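Esterase (Rhizomucor miehei CAU432, PDB 4WY8) probably hydrolyses carboxylic ester bonds as a fungal carboxylesterase with an alpha/beta-hydrolase fold. Local coordinates at residues V104-R112 with S304-L314. Numbering follows the deposited sequence.
Sequences VYELTVRAR and SEILDHIVAWL
The guanidinium of Arg110 has Leu307 CB over one face and oxygens around its edge. Ser304 OG lies in the guanidinium plane and is gripped end-on: NH1 and NH2 of Arg110 each donate a bent hydrogen bond to it, of 2.8 Å and 2.7 Å. Asp308 OD1 is 2.7 Å from Arg110 NH1, in a salt bridge tilted from that plane. The nitrogen meets this oxygen from above the carboxylate, and the two planes stand 39° apart. Glu106, one turn back on the helix of Arg110, takes the NE edge: Arg110 NE donates a straighter hydrogen bond of 2.9 Å to Glu106 OE1 within a salt bridge, nearly in the guanidinium plane. The arginine chain runs extended from CG to NE (chi2 -176°), which carries the charged group across to helix 301-322.

Beneath this polar layer the contact is apolar. Leu307 CD1 packs 3.7 Å from Glu106 CB. Val311 sets CG2 against Arg110 CB and Ala111 CB, where the backbones come close. Leu107 CD1 touches Ile310, Val311 and Leu314.

Segments 104-111 and 304-314 cross at -43°, on one side of the central sheet of the alpha/beta-hydrolase fold. Ile310 also rests on strand 253-258. Asp308 OD2 forms a second salt bridge, to Lys316 of the second subunit. Arg110 thus joins two acidic side chains and a serine, probably offsetting both carboxylates, and Asp308 extends the charge network into the dimer interface.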
loop_
_atom_site.group_PDB
_atom_site.type_symbol
_atom_site.label_atom_id
_atom_site.label_comp_id
_atom_site.label_asym_id
_atom_site.label_seq_id
_atom_site.Cartn_x
_atom_site.Cartn_y
_atom_site.Cartn_z
ATOM N N VAL A 104 16.159 -3.307 8.717
ATOM C CA VAL A 104 15.959 -4.401 9.656
ATOM C C VAL A 104 15.646 -3.906 11.076
ATOM O O VAL A 104 14.710 -4.390 11.720
ATOM C CB VAL A 104 17.206 -5.328 9.665
ATOM C CG1 VAL A 104 17.201 -6.218 10.893
ATOM C CG2 VAL A 104 17.255 -6.180 8.369
ATOM N N TYR A 105 16.383 -2.913 11.557
ATOM C CA TYR A 105 16.109 -2.384 12.901
ATOM C C TYR A 105 14.718 -1.766 12.950
ATOM O O TYR A 105 13.944 -2.026 13.915
ATOM C CB TYR A 105 17.154 -1.344 13.331
ATOM C CG TYR A 105 18.505 -1.904 13.744
ATOM C CD1 TYR A 105 18.940 -3.148 13.295
ATOM C CD2 TYR A 105 19.361 -1.167 14.575
ATOM C CE1 TYR A 105 20.200 -3.650 13.668
ATOM C CE2 TYR A 105 20.621 -1.659 14.956
ATOM C CZ TYR A 105 21.029 -2.901 14.496
ATOM O OH TYR A 105 22.268 -3.405 14.855
ATOM N N GLU A 106 14.373 -0.995 11.905
ATOM C CA GLU A 106 13.021 -0.387 11.863
ATOM C C GLU A 106 11.899 -1.434 11.816
ATOM O O GLU A 106 10.895 -1.318 12.504
ATOM C CB GLU A 106 12.889 0.554 10.655
ATOM C CG GLU A 106 13.602 1.900 10.809
ATOM C CD GLU A 106 12.988 2.829 11.872
ATOM O OE1 GLU A 106 11.814 2.636 12.283
ATOM O OE2 GLU A 106 13.690 3.783 12.283
ATOM N N LEU A 107 12.064 -2.441 10.973
ATOM C CA LEU A 107 11.086 -3.518 10.871
ATOM C C LEU A 107 10.941 -4.236 12.220
ATOM O O LEU A 107 9.847 -4.528 12.688
ATOM C CB LEU A 107 11.522 -4.494 9.779
ATOM C CG LEU A 107 10.588 -5.667 9.468
ATOM C CD1 LEU A 107 9.167 -5.216 9.008
ATOM C CD2 LEU A 107 11.247 -6.595 8.444
ATOM N N THR A 108 12.075 -4.506 12.840
ATOM C CA THR A 108 12.120 -5.129 14.148
ATOM C C THR A 108 11.274 -4.376 15.148
ATOM O O THR A 108 10.402 -4.984 15.794
ATOM C CB THR A 108 13.555 -5.208 14.687
ATOM O OG1 THR A 108 14.359 -6.032 13.820
ATOM C CG2 THR A 108 13.546 -5.759 16.114
ATOM N N VAL A 109 11.491 -3.065 15.294
ATOM C CA VAL A 109 10.732 -2.396 16.364
ATOM C C VAL A 109 9.313 -2.023 15.959
ATOM O O VAL A 109 8.416 -1.940 16.816
ATOM C CB VAL A 109 11.433 -1.116 16.873
ATOM C CG1 VAL A 109 12.850 -1.461 17.372
ATOM C CG2 VAL A 109 11.512 -0.079 15.760
ATOM N N ARG A 110 9.067 -1.828 14.669
ATOM C CA ARG A 110 7.708 -1.485 14.256
ATOM C C ARG A 110 6.806 -2.717 14.304
ATOM O O ARG A 110 5.667 -2.625 14.701
ATOM C CB ARG A 110 7.692 -0.867 12.864
ATOM C CG ARG A 110 8.338 0.517 12.807
ATOM C CD ARG A 110 8.205 1.109 11.412
ATOM N NE ARG A 110 9.180 2.167 11.151
ATOM C CZ ARG A 110 9.021 3.126 10.240
ATOM N NH1 ARG A 110 7.908 3.174 9.507
ATOM N NH2 ARG A 110 9.982 4.028 10.049
ATOM N N ALA A 111 7.322 -3.871 13.908
ATOM C CA ALA A 111 6.511 -5.085 13.900
ATOM C C ALA A 111 6.531 -5.766 15.261
ATOM O O ALA A 111 5.703 -6.632 15.532
ATOM C CB ALA A 111 7.005 -6.055 12.817
ATOM N N ARG A 112 7.464 -5.353 16.118
ATOM C CA ARG A 112 7.702 -6.029 17.399
ATOM C C ARG A 112 7.904 -7.515 17.148
ATOM O O ARG A 112 7.185 -8.356 17.680
ATOM C CB ARG A 112 6.552 -5.778 18.392
ATOM C CG ARG A 112 6.532 -4.345 18.906
ATOM C CD ARG A 112 5.585 -4.134 20.096
ATOM N NE ARG A 112 5.984 -4.926 21.256
ATOM C CZ ARG A 112 6.929 -4.553 22.113
ATOM N NH1 ARG A 112 7.571 -3.403 21.935
ATOM N NH2 ARG A 112 7.237 -5.329 23.136
ATOM N N SER A 304 9.690 4.517 4.735
ATOM C CA SER A 304 9.043 4.392 6.042
ATOM C C SER A 304 7.544 4.117 5.929
ATOM O O SER A 304 6.977 3.295 6.702
ATOM C CB SER A 304 9.294 5.647 6.881
ATOM O OG SER A 304 8.735 5.509 8.178
ATOM N N GLU A 305 6.886 4.808 4.999
ATOM C CA GLU A 305 5.466 4.514 4.802
ATOM C C GLU A 305 5.302 3.043 4.415
ATOM O O GLU A 305 4.449 2.326 4.944
ATOM C CB GLU A 305 4.847 5.400 3.720
ATOM C CG GLU A 305 5.040 6.894 3.925
ATOM C CD GLU A 305 4.418 7.441 5.208
ATOM O OE1 GLU A 305 3.401 6.896 5.725
ATOM O OE2 GLU A 305 4.982 8.437 5.717
ATOM N N ILE A 306 6.159 2.590 3.518
ATOM C CA ILE A 306 6.100 1.225 3.026
ATOM C C ILE A 306 6.289 0.257 4.163
ATOM O O ILE A 306 5.549 -0.721 4.251
ATOM C CB ILE A 306 7.147 0.972 1.925
ATOM C CG1 ILE A 306 6.724 1.647 0.621
ATOM C CG2 ILE A 306 7.355 -0.525 1.654
ATOM C CD1 ILE A 306 7.885 1.661 -0.431
ATOM N N LEU A 307 7.234 0.527 5.056
ATOM C CA LEU A 307 7.388 -0.336 6.238
ATOM C C LEU A 307 6.142 -0.342 7.137
ATOM O O LEU A 307 5.774 -1.390 7.677
ATOM C CB LEU A 307 8.613 0.070 7.056
ATOM C CG LEU A 307 9.953 -0.316 6.432
ATOM C CD1 LEU A 307 11.019 -0.088 7.471
ATOM C CD2 LEU A 307 9.960 -1.772 5.999
ATOM N N ASP A 308 5.492 0.808 7.316
ATOM C CA ASP A 308 4.250 0.823 8.096
ATOM C C ASP A 308 3.156 -0.062 7.440
ATOM O O ASP A 308 2.396 -0.777 8.117
ATOM C CB ASP A 308 3.746 2.262 8.267
ATOM C CG ASP A 308 4.617 3.083 9.231
ATOM O OD1 ASP A 308 5.361 2.477 10.053
ATOM O OD2 ASP A 308 4.555 4.340 9.150
ATOM N N HIS A 309 3.105 -0.009 6.115
ATOM C CA HIS A 309 2.219 -0.862 5.338
ATOM C C HIS A 309 2.504 -2.353 5.529
ATOM O O HIS A 309 1.598 -3.148 5.844
ATOM C CB HIS A 309 2.343 -0.485 3.877
ATOM C CG HIS A 309 1.404 -1.220 2.990
ATOM N ND1 HIS A 309 1.372 -1.025 1.630
ATOM C CD2 HIS A 309 0.446 -2.138 3.271
ATOM C CE1 HIS A 309 0.424 -1.790 1.105
ATOM N NE2 HIS A 309 -0.144 -2.475 2.077
ATOM N N ILE A 310 3.764 -2.732 5.335
ATOM C CA ILE A 310 4.195 -4.106 5.551
ATOM C C ILE A 310 3.822 -4.590 6.946
ATOM O O ILE A 310 3.349 -5.709 7.119
ATOM C CB ILE A 310 5.726 -4.245 5.358
ATOM C CG1 ILE A 310 6.087 -4.090 3.872
ATOM C CG2 ILE A 310 6.241 -5.592 5.857
ATOM C CD1 ILE A 310 7.571 -3.956 3.641
ATOM N N VAL A 311 4.026 -3.736 7.941
ATOM C CA VAL A 311 3.700 -4.108 9.301
ATOM C C VAL A 311 2.199 -4.308 9.481
ATOM O O VAL A 311 1.784 -5.275 10.127
ATOM C CB VAL A 311 4.216 -3.053 10.289
ATOM C CG1 VAL A 311 3.663 -3.319 11.711
ATOM C CG2 VAL A 311 5.730 -3.060 10.276
ATOM N N ALA A 312 1.379 -3.425 8.904
ATOM C CA ALA A 312 -0.078 -3.611 8.990
ATOM C C ALA A 312 -0.507 -4.955 8.377
ATOM O O ALA A 312 -1.351 -5.689 8.924
ATOM C CB ALA A 312 -0.801 -2.460 8.294
ATOM N N TRP A 313 0.072 -5.266 7.232
ATOM C CA TRP A 313 -0.224 -6.529 6.543
ATOM C C TRP A 313 0.226 -7.761 7.312
ATOM O O TRP A 313 -0.480 -8.769 7.326
ATOM C CB TRP A 313 0.417 -6.526 5.172
ATOM C CG TRP A 313 0.156 -7.745 4.340
ATOM C CD1 TRP A 313 -0.856 -7.931 3.439
ATOM C CD2 TRP A 313 0.958 -8.930 4.298
ATOM N NE1 TRP A 313 -0.737 -9.173 2.847
ATOM C CE2 TRP A 313 0.361 -9.808 3.365
ATOM C CE3 TRP A 313 2.111 -9.343 4.977
ATOM C CZ2 TRP A 313 0.891 -11.068 3.082
ATOM C CZ3 TRP A 313 2.642 -10.601 4.691
ATOM C CH2 TRP A 313 2.026 -11.449 3.748
ATOM N N LEU A 314 1.412 -7.686 7.923
ATOM C CA LEU A 314 1.912 -8.743 8.803
ATOM C C LEU A 314 0.985 -8.940 9.993
ATOM O O LEU A 314 0.705 -10.074 10.398
ATOM C CB LEU A 314 3.321 -8.428 9.317
ATOM C CG LEU A 314 4.594 -8.544 8.473
ATOM C CD1 LEU A 314 5.805 -7.960 9.219
ATOM C CD2 LEU A 314 4.837 -10.003 8.159
#